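Local coordinates for minor structural protein 5 (PDB 5E7T) that is a minor structural protein of the phage Tuc2009, where it probably serves as a carbohydrate-binding accessory component of the baseplate, at residues A10-F21 and S218-M229; T104-Q112 and I122-D130. All blocks are in the same frame, centred on the assembly; numbering follows the deposited sequence.

Overall arrangement
The two contacts lie in different parts of the chain. Their centres are about 35 Å apart, their nearest atoms are about 19 Å apart, and they fall on opposite sides of the chain's centre. Interaction 1 joins the N-terminal strand 8-12 and its following loop to residues 218-229. Interaction 2 is a beta hairpin made by strands 104-114 and 121-126, and it is nested along the chain inside the loop that interaction 1 closes. The two contacts share no sheet. The chain therefore starts in the module of interaction 1, passes through the beta-sandwich holding interaction 2, and returns to pack against its own beginning.

Interaction 1 (A10-F21 and S218-M229); sequences AYANSADGTDGF and STVSSKYDWDEM
Ser221 O is gripped by Tyr224 N and by NE1 of Trp226, the indole that Gly17 covers, and the two donors approach from opposite faces of its carbonyl plane. Trp226 NE1 is 2.7 Å from Ser221 O, and the oxygen lies close to the plane of the indole. This bond helps to fix the rotation of the ring, one face of which lies against Asp16 and Gly17. Gly17 CA sits over the indole, 3.5 Å from the centroid of its five-membered ring, in a CH-pi contact. Having no side chain, Gly17 can bring its backbone directly onto this face. Tyr224 CB lies over the opposite face, toward its rim. Ala12 CB also meets the indole, 3.5 Å from Trp226 CZ3.

Phe21 completes an aromatic cluster with Tyr224 and Trp226. Its CG is anti to the backbone N (chi1 179°), and the ring is thereby carried toward 218-229. Phe21 CE1 meets Trp226 CZ2 at 3.5 Å, rim to rim, with the planes 72° apart. Phe21 CZ approaches Tyr224 CE2 at 3.6 Å, with the rings obliquely inclined. Ala10 CB lies over a face of Tyr224. Tyr224 OH donates to a lone pair of Ser218 O at 2.8 Å, which ties the far end of that ring. Met229 SD meets the edge of Tyr11, 3.7 Å from CE2, as a Met-aromatic contact.

Within the loop, Asp16 OD1 accepts from Ser14 OG, Thr18 OG1 and Thr18 N. The last bond makes an Asx turn and helps to shape the loop around Gly17. No hydrogen bond joins the two segments, so packing unites them.

Strand 206-210 lies between strands 8-12 and 225-228 and pairs antiparallel with both. Tyr210 on that central strand meets Tyr224 edge-to-face. The loop after strand 8-12 thus folds over one side of this three-stranded sheet to reach Trp226.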
# COMPACT_ATOMS: atom_id res chain seq x y z
N ALA B 10 52.02 -13.35 -38.77
CA ALA B 10 52.62 -13.30 -37.43
C ALA B 10 52.20 -12.04 -36.69
O ALA B 10 51.88 -11.04 -37.32
CB ALA B 10 54.14 -13.39 -37.51
N TYR B 11 52.19 -12.08 -35.35
CA TYR B 11 51.72 -10.99 -34.50
C TYR B 11 52.79 -10.49 -33.52
O TYR B 11 53.69 -11.26 -33.17
CB TYR B 11 50.42 -11.43 -33.78
CG TYR B 11 49.31 -11.81 -34.74
CD1 TYR B 11 49.23 -13.10 -35.27
CD2 TYR B 11 48.36 -10.88 -35.15
CE1 TYR B 11 48.26 -13.43 -36.22
CE2 TYR B 11 47.37 -11.21 -36.08
CZ TYR B 11 47.33 -12.49 -36.62
OH TYR B 11 46.37 -12.83 -37.53
N ALA B 12 52.71 -9.21 -33.12
CA ALA B 12 53.65 -8.55 -32.20
C ALA B 12 53.02 -7.37 -31.47
O ALA B 12 51.89 -6.98 -31.80
CB ALA B 12 54.88 -8.07 -32.96
N ASN B 13 53.74 -6.79 -30.50
CA ASN B 13 53.28 -5.65 -29.71
C ASN B 13 54.13 -4.39 -29.92
O ASN B 13 53.91 -3.39 -29.24
CB ASN B 13 53.15 -6.02 -28.24
CG ASN B 13 51.86 -6.76 -27.94
OD1 ASN B 13 50.75 -6.19 -28.00
ND2 ASN B 13 51.96 -8.05 -27.63
N SER B 14 55.05 -4.43 -30.91
CA SER B 14 55.91 -3.32 -31.29
C SER B 14 55.90 -3.17 -32.80
O SER B 14 55.83 -4.18 -33.49
CB SER B 14 57.34 -3.54 -30.80
OG SER B 14 58.02 -4.56 -31.51
N ALA B 15 56.01 -1.91 -33.30
CA ALA B 15 55.99 -1.63 -34.74
C ALA B 15 57.10 -2.34 -35.53
O ALA B 15 56.88 -2.70 -36.68
CB ALA B 15 56.01 -0.14 -34.97
N ASP B 16 58.27 -2.58 -34.89
CA ASP B 16 59.43 -3.30 -35.47
C ASP B 16 59.18 -4.81 -35.59
O ASP B 16 59.84 -5.47 -36.40
CB ASP B 16 60.74 -3.00 -34.69
CG ASP B 16 60.60 -3.13 -33.18
OD1 ASP B 16 60.56 -4.26 -32.69
OD2 ASP B 16 60.46 -2.08 -32.50
N GLY B 17 58.24 -5.34 -34.80
CA GLY B 17 57.85 -6.74 -34.82
C GLY B 17 58.54 -7.65 -33.83
O GLY B 17 58.26 -8.85 -33.80
N THR B 18 59.44 -7.09 -33.00
CA THR B 18 60.23 -7.85 -32.03
C THR B 18 59.53 -8.11 -30.69
O THR B 18 59.58 -9.24 -30.19
CB THR B 18 61.60 -7.20 -31.80
OG1 THR B 18 61.43 -6.05 -30.97
CG2 THR B 18 62.30 -6.85 -33.12
N ASP B 19 58.93 -7.06 -30.08
CA ASP B 19 58.26 -7.16 -28.79
C ASP B 19 57.06 -8.11 -28.84
O ASP B 19 56.07 -7.82 -29.51
CB ASP B 19 57.89 -5.76 -28.24
CG ASP B 19 57.24 -5.66 -26.86
OD1 ASP B 19 56.92 -6.72 -26.26
OD2 ASP B 19 57.01 -4.52 -26.40
N GLY B 20 57.19 -9.23 -28.15
CA GLY B 20 56.14 -10.24 -28.01
C GLY B 20 55.73 -11.00 -29.25
O GLY B 20 54.58 -11.47 -29.32
N PHE B 21 56.67 -11.19 -30.20
CA PHE B 21 56.50 -11.92 -31.46
C PHE B 21 55.89 -13.33 -31.33
O PHE B 21 56.30 -14.10 -30.46
CB PHE B 21 57.86 -12.00 -32.19
CG PHE B 21 57.85 -12.75 -33.51
CD1 PHE B 21 57.46 -12.13 -34.68
CD2 PHE B 21 58.27 -14.07 -33.58
CE1 PHE B 21 57.42 -12.83 -35.89
CE2 PHE B 21 58.26 -14.77 -34.79
CZ PHE B 21 57.83 -14.14 -35.93
N SER B 218 58.38 -18.39 -41.21
CA SER B 218 59.62 -17.89 -40.61
C SER B 218 59.48 -17.57 -39.13
O SER B 218 58.44 -17.09 -38.69
CB SER B 218 60.11 -16.64 -41.35
OG SER B 218 61.20 -16.02 -40.69
N THR B 219 60.56 -17.80 -38.37
CA THR B 219 60.59 -17.53 -36.94
C THR B 219 61.45 -16.28 -36.62
O THR B 219 61.87 -16.08 -35.47
CB THR B 219 61.01 -18.80 -36.20
OG1 THR B 219 60.90 -18.54 -34.80
CG2 THR B 219 62.43 -19.28 -36.57
N VAL B 220 61.69 -15.45 -37.65
CA VAL B 220 62.48 -14.21 -37.60
C VAL B 220 61.52 -13.05 -37.84
O VAL B 220 60.96 -12.93 -38.93
CB VAL B 220 63.63 -14.21 -38.65
CG1 VAL B 220 64.57 -13.02 -38.43
CG2 VAL B 220 64.41 -15.52 -38.64
N SER B 221 61.37 -12.18 -36.84
CA SER B 221 60.47 -11.02 -36.90
C SER B 221 60.68 -10.16 -38.14
O SER B 221 59.71 -9.81 -38.80
CB SER B 221 60.57 -10.18 -35.63
OG SER B 221 61.88 -9.67 -35.42
N SER B 222 61.96 -9.92 -38.52
CA SER B 222 62.34 -9.11 -39.68
C SER B 222 61.86 -9.63 -41.05
O SER B 222 61.70 -8.83 -41.97
CB SER B 222 63.85 -8.89 -39.70
OG SER B 222 64.56 -10.08 -39.96
N LYS B 223 61.60 -10.96 -41.19
CA LYS B 223 61.12 -11.54 -42.46
C LYS B 223 59.73 -11.01 -42.87
O LYS B 223 59.38 -11.02 -44.05
CB LYS B 223 61.13 -13.09 -42.37
CG LYS B 223 61.10 -13.81 -43.73
CD LYS B 223 62.50 -14.22 -44.23
CE LYS B 223 62.64 -14.20 -45.74
NZ LYS B 223 61.94 -15.33 -46.41
N TYR B 224 58.96 -10.50 -41.89
CA TYR B 224 57.59 -9.99 -42.00
C TYR B 224 57.48 -8.48 -42.29
O TYR B 224 58.42 -7.72 -42.02
CB TYR B 224 56.83 -10.32 -40.70
CG TYR B 224 56.65 -11.81 -40.46
CD1 TYR B 224 55.55 -12.49 -40.98
CD2 TYR B 224 57.57 -12.54 -39.72
CE1 TYR B 224 55.38 -13.86 -40.78
CE2 TYR B 224 57.42 -13.91 -39.51
CZ TYR B 224 56.32 -14.57 -40.05
OH TYR B 224 56.15 -15.92 -39.84
N ASP B 225 56.32 -8.05 -42.84
CA ASP B 225 55.99 -6.64 -43.08
C ASP B 225 54.99 -6.26 -41.99
O ASP B 225 53.85 -6.73 -41.98
CB ASP B 225 55.41 -6.43 -44.50
CG ASP B 225 56.37 -6.73 -45.64
OD1 ASP B 225 57.49 -6.15 -45.65
OD2 ASP B 225 55.99 -7.49 -46.56
N TRP B 226 55.45 -5.48 -41.01
CA TRP B 226 54.70 -5.10 -39.82
C TRP B 226 53.83 -3.84 -39.91
O TRP B 226 54.35 -2.74 -40.11
CB TRP B 226 55.65 -4.98 -38.64
CG TRP B 226 56.33 -6.27 -38.34
CD1 TRP B 226 57.55 -6.67 -38.78
CD2 TRP B 226 55.77 -7.38 -37.63
NE1 TRP B 226 57.82 -7.94 -38.34
CE2 TRP B 226 56.73 -8.41 -37.65
CE3 TRP B 226 54.55 -7.60 -36.96
CZ2 TRP B 226 56.51 -9.65 -37.02
CZ3 TRP B 226 54.33 -8.83 -36.38
CH2 TRP B 226 55.31 -9.83 -36.39
N ASP B 227 52.51 -4.01 -39.66
CA ASP B 227 51.51 -2.95 -39.67
C ASP B 227 50.73 -2.93 -38.36
O ASP B 227 50.54 -3.98 -37.75
CB ASP B 227 50.50 -3.19 -40.80
CG ASP B 227 50.98 -2.98 -42.22
OD1 ASP B 227 51.86 -2.11 -42.43
OD2 ASP B 227 50.40 -3.61 -43.14
N GLU B 228 50.22 -1.74 -37.95
CA GLU B 228 49.39 -1.60 -36.76
C GLU B 228 48.01 -2.09 -37.13
O GLU B 228 47.43 -1.56 -38.10
CB GLU B 228 49.33 -0.14 -36.27
CG GLU B 228 48.94 -0.02 -34.80
CD GLU B 228 48.53 1.34 -34.25
OE1 GLU B 228 48.92 2.37 -34.83
OE2 GLU B 228 47.82 1.35 -33.22
N MET B 229 47.48 -3.10 -36.42
CA MET B 229 46.16 -3.62 -36.77
C MET B 229 45.07 -2.61 -36.50
O MET B 229 45.07 -1.97 -35.45
CB MET B 229 45.85 -4.94 -36.08
CG MET B 229 46.92 -5.97 -36.21
SD MET B 229 46.29 -7.63 -35.91
CE MET B 229 45.48 -7.42 -34.23

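Interaction 2 (T104-Q112 and I122-D130); sequences TISAFWMRQ and ICTIDLPKD. With SO4 (sulfate ion), chain H.
Strands 108-112 and 124-126 run antiparallel, their axes 4.7 Å apart at closest and at 174°; the chain turns a corner at Ala107, before this pairing begins. Met110 with Ile125 and Gln112 with Cys123 are hydrogen-bonded pairs, though the bond from Ile125 N to Met110 O is weak; Trp109 with Asp126 and Arg111 with Thr124 are non-hydrogen-bonded. Leu127 N reaches Phe108 O at 3.0 Å in an almost straight bond. Ile122 N and Cys123 N both donate to Gln112 O from the same face of its plane, a classic beta bulge.

Arg111 and Thr124 lie side by side. The arginine chain bends at chi3 (-43°), turning NE and NH2 to grip Thr124 OG1 side-on, at 2.9 Å and 3.2 Å, with the oxygen in the guanidinium plane. One face of that guanidinium lies against the Trp109 ring. Asp126 OD1 comes to the edge of the indole, 3.6 Å from Trp109 CD1, with the carboxylate nearly coplanar with the ring.

Leu127 CB stands over the centre of the Phe108 ring, 3.6 Å from its centroid. Ala107 N donates to sulfate O3 at 3.0 Å. Lys129 CE comes within 3.4 Å of O4 of this ion, which probably came from the crystallisation liquor.

Strand 121-126 is an outer strand of its four-stranded sheet; strand 157-166 flanks 104-114 on the other side. Met110, Ile125 and Leu127 pack on strands 139-146 and 171-184 of the five-stranded sheet, forming a beta-sandwich interior consistent with a galactose-binding-like domain.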
# COMPACT_ATOMS: atom_id res chain seq x y z
N THR B 104 64.46 -37.94 -1.59
CA THR B 104 64.01 -38.14 -2.95
C THR B 104 62.72 -37.34 -3.25
O THR B 104 61.78 -37.34 -2.46
CB THR B 104 63.85 -39.65 -3.15
OG1 THR B 104 65.16 -40.22 -3.13
CG2 THR B 104 63.13 -40.03 -4.43
N ILE B 105 62.71 -36.68 -4.41
CA ILE B 105 61.60 -35.90 -4.92
C ILE B 105 60.80 -36.78 -5.88
O ILE B 105 61.37 -37.30 -6.85
CB ILE B 105 62.14 -34.64 -5.64
CG1 ILE B 105 62.85 -33.69 -4.68
CG2 ILE B 105 61.06 -33.94 -6.46
CD1 ILE B 105 61.95 -32.86 -3.72
N SER B 106 59.50 -36.95 -5.62
CA SER B 106 58.63 -37.70 -6.51
C SER B 106 57.25 -37.03 -6.60
O SER B 106 56.88 -36.26 -5.72
CB SER B 106 58.52 -39.15 -6.08
OG SER B 106 57.76 -39.28 -4.90
N ALA B 107 56.51 -37.33 -7.69
CA ALA B 107 55.19 -36.81 -8.06
C ALA B 107 55.15 -35.30 -7.90
O ALA B 107 54.33 -34.75 -7.17
CB ALA B 107 54.08 -37.50 -7.28
N PHE B 108 56.12 -34.65 -8.54
CA PHE B 108 56.28 -33.21 -8.47
C PHE B 108 55.62 -32.63 -9.70
O PHE B 108 56.23 -32.64 -10.78
CB PHE B 108 57.78 -32.81 -8.37
CG PHE B 108 58.04 -31.34 -8.15
CD1 PHE B 108 57.04 -30.50 -7.66
CD2 PHE B 108 59.29 -30.79 -8.42
CE1 PHE B 108 57.27 -29.13 -7.48
CE2 PHE B 108 59.52 -29.42 -8.23
CZ PHE B 108 58.51 -28.60 -7.77
N TRP B 109 54.38 -32.15 -9.54
CA TRP B 109 53.59 -31.61 -10.64
C TRP B 109 52.43 -30.68 -10.24
O TRP B 109 52.12 -30.57 -9.05
CB TRP B 109 53.06 -32.73 -11.54
CG TRP B 109 52.67 -34.03 -10.87
CD1 TRP B 109 53.24 -35.25 -11.07
CD2 TRP B 109 51.55 -34.25 -9.97
NE1 TRP B 109 52.58 -36.21 -10.32
CE2 TRP B 109 51.55 -35.62 -9.64
CE3 TRP B 109 50.60 -33.41 -9.36
CZ2 TRP B 109 50.62 -36.17 -8.76
CZ3 TRP B 109 49.65 -33.97 -8.53
CH2 TRP B 109 49.68 -35.33 -8.22
N MET B 110 51.79 -30.02 -11.24
CA MET B 110 50.58 -29.19 -11.12
C MET B 110 49.56 -29.96 -11.92
O MET B 110 49.71 -30.08 -13.15
CB MET B 110 50.76 -27.81 -11.72
CG MET B 110 51.36 -26.83 -10.78
SD MET B 110 51.72 -25.33 -11.69
CE MET B 110 52.71 -24.54 -10.55
N ARG B 111 48.60 -30.58 -11.24
CA ARG B 111 47.72 -31.49 -11.94
C ARG B 111 46.25 -31.47 -11.53
O ARG B 111 45.92 -31.40 -10.34
CB ARG B 111 48.30 -32.92 -11.76
CG ARG B 111 47.35 -34.11 -11.79
CD ARG B 111 48.07 -35.45 -11.72
NE ARG B 111 49.25 -35.49 -12.59
CZ ARG B 111 50.12 -36.48 -12.67
NH1 ARG B 111 49.96 -37.59 -11.94
NH2 ARG B 111 51.18 -36.39 -13.46
N GLN B 112 45.38 -31.57 -12.56
CA GLN B 112 43.93 -31.77 -12.46
C GLN B 112 43.83 -33.28 -12.65
O GLN B 112 44.43 -33.81 -13.60
CB GLN B 112 43.17 -31.07 -13.59
CG GLN B 112 42.60 -29.72 -13.23
CD GLN B 112 41.82 -29.14 -14.38
OE1 GLN B 112 42.30 -29.07 -15.52
NE2 GLN B 112 40.62 -28.63 -14.10
N ILE B 122 44.09 -35.90 -15.58
CA ILE B 122 43.25 -35.31 -16.60
C ILE B 122 44.14 -34.35 -17.38
O ILE B 122 44.28 -34.48 -18.59
CB ILE B 122 41.99 -34.62 -15.97
CG1 ILE B 122 41.04 -35.66 -15.35
CG2 ILE B 122 41.24 -33.71 -16.98
CD1 ILE B 122 40.10 -35.14 -14.22
N CYS B 123 44.74 -33.39 -16.70
CA CYS B 123 45.58 -32.37 -17.31
C CYS B 123 46.64 -32.00 -16.30
O CYS B 123 46.33 -31.56 -15.20
CB CYS B 123 44.73 -31.16 -17.70
SG CYS B 123 45.60 -30.00 -18.77
N THR B 124 47.89 -32.27 -16.67
CA THR B 124 49.03 -32.11 -15.78
C THR B 124 50.30 -31.50 -16.44
O THR B 124 50.40 -31.44 -17.67
CB THR B 124 49.32 -33.48 -15.19
OG1 THR B 124 50.39 -33.40 -14.25
CG2 THR B 124 49.61 -34.52 -16.27
N ILE B 125 51.27 -31.10 -15.58
CA ILE B 125 52.57 -30.57 -15.97
C ILE B 125 53.60 -30.87 -14.89
O ILE B 125 53.44 -30.44 -13.75
CB ILE B 125 52.54 -29.08 -16.40
CG1 ILE B 125 53.89 -28.65 -17.01
CG2 ILE B 125 52.04 -28.13 -15.27
CD1 ILE B 125 53.83 -27.41 -17.71
N ASP B 126 54.63 -31.64 -15.26
CA ASP B 126 55.72 -32.02 -14.36
C ASP B 126 56.60 -30.79 -14.11
O ASP B 126 56.84 -29.99 -15.02
CB ASP B 126 56.59 -33.11 -15.01
CG ASP B 126 56.19 -34.57 -14.82
OD1 ASP B 126 55.26 -34.85 -14.01
OD2 ASP B 126 56.83 -35.45 -15.47
N LEU B 127 57.06 -30.65 -12.87
CA LEU B 127 57.93 -29.55 -12.47
C LEU B 127 59.33 -30.12 -12.24
O LEU B 127 59.43 -31.35 -12.08
CB LEU B 127 57.37 -28.82 -11.25
CG LEU B 127 56.04 -28.08 -11.48
CD1 LEU B 127 55.72 -27.19 -10.32
CD2 LEU B 127 56.06 -27.28 -12.76
N PRO B 128 60.42 -29.29 -12.33
CA PRO B 128 61.78 -29.85 -12.26
C PRO B 128 62.09 -30.64 -11.02
O PRO B 128 62.02 -30.10 -9.93
CB PRO B 128 62.67 -28.61 -12.40
CG PRO B 128 61.86 -27.68 -13.21
CD PRO B 128 60.48 -27.84 -12.61
N LYS B 129 62.45 -31.93 -11.19
CA LYS B 129 62.79 -32.85 -10.09
C LYS B 129 64.09 -32.46 -9.35
O LYS B 129 64.23 -32.84 -8.19
CB LYS B 129 62.79 -34.31 -10.57
CG LYS B 129 61.51 -35.09 -10.17
CD LYS B 129 61.00 -36.10 -11.22
CE LYS B 129 59.49 -36.13 -11.33
NZ LYS B 129 58.91 -34.82 -11.78
N ASP B 130 65.01 -31.64 -9.96
CA ASP B 130 66.24 -31.17 -9.28
C ASP B 130 66.73 -29.89 -9.93
O ASP B 130 67.60 -29.93 -10.78
CB ASP B 130 67.36 -32.23 -9.23
CG ASP B 130 68.60 -31.81 -8.45
OD1 ASP B 130 68.70 -30.60 -8.09
OD2 ASP B 130 69.48 -32.69 -8.17
S SO4 H . 56.83 -39.44 -10.59
O1 SO4 H . 57.40 -40.30 -11.63
O2 SO4 H . 55.52 -39.96 -10.18
O3 SO4 H . 57.74 -39.44 -9.44
O4 SO4 H . 56.66 -38.07 -11.13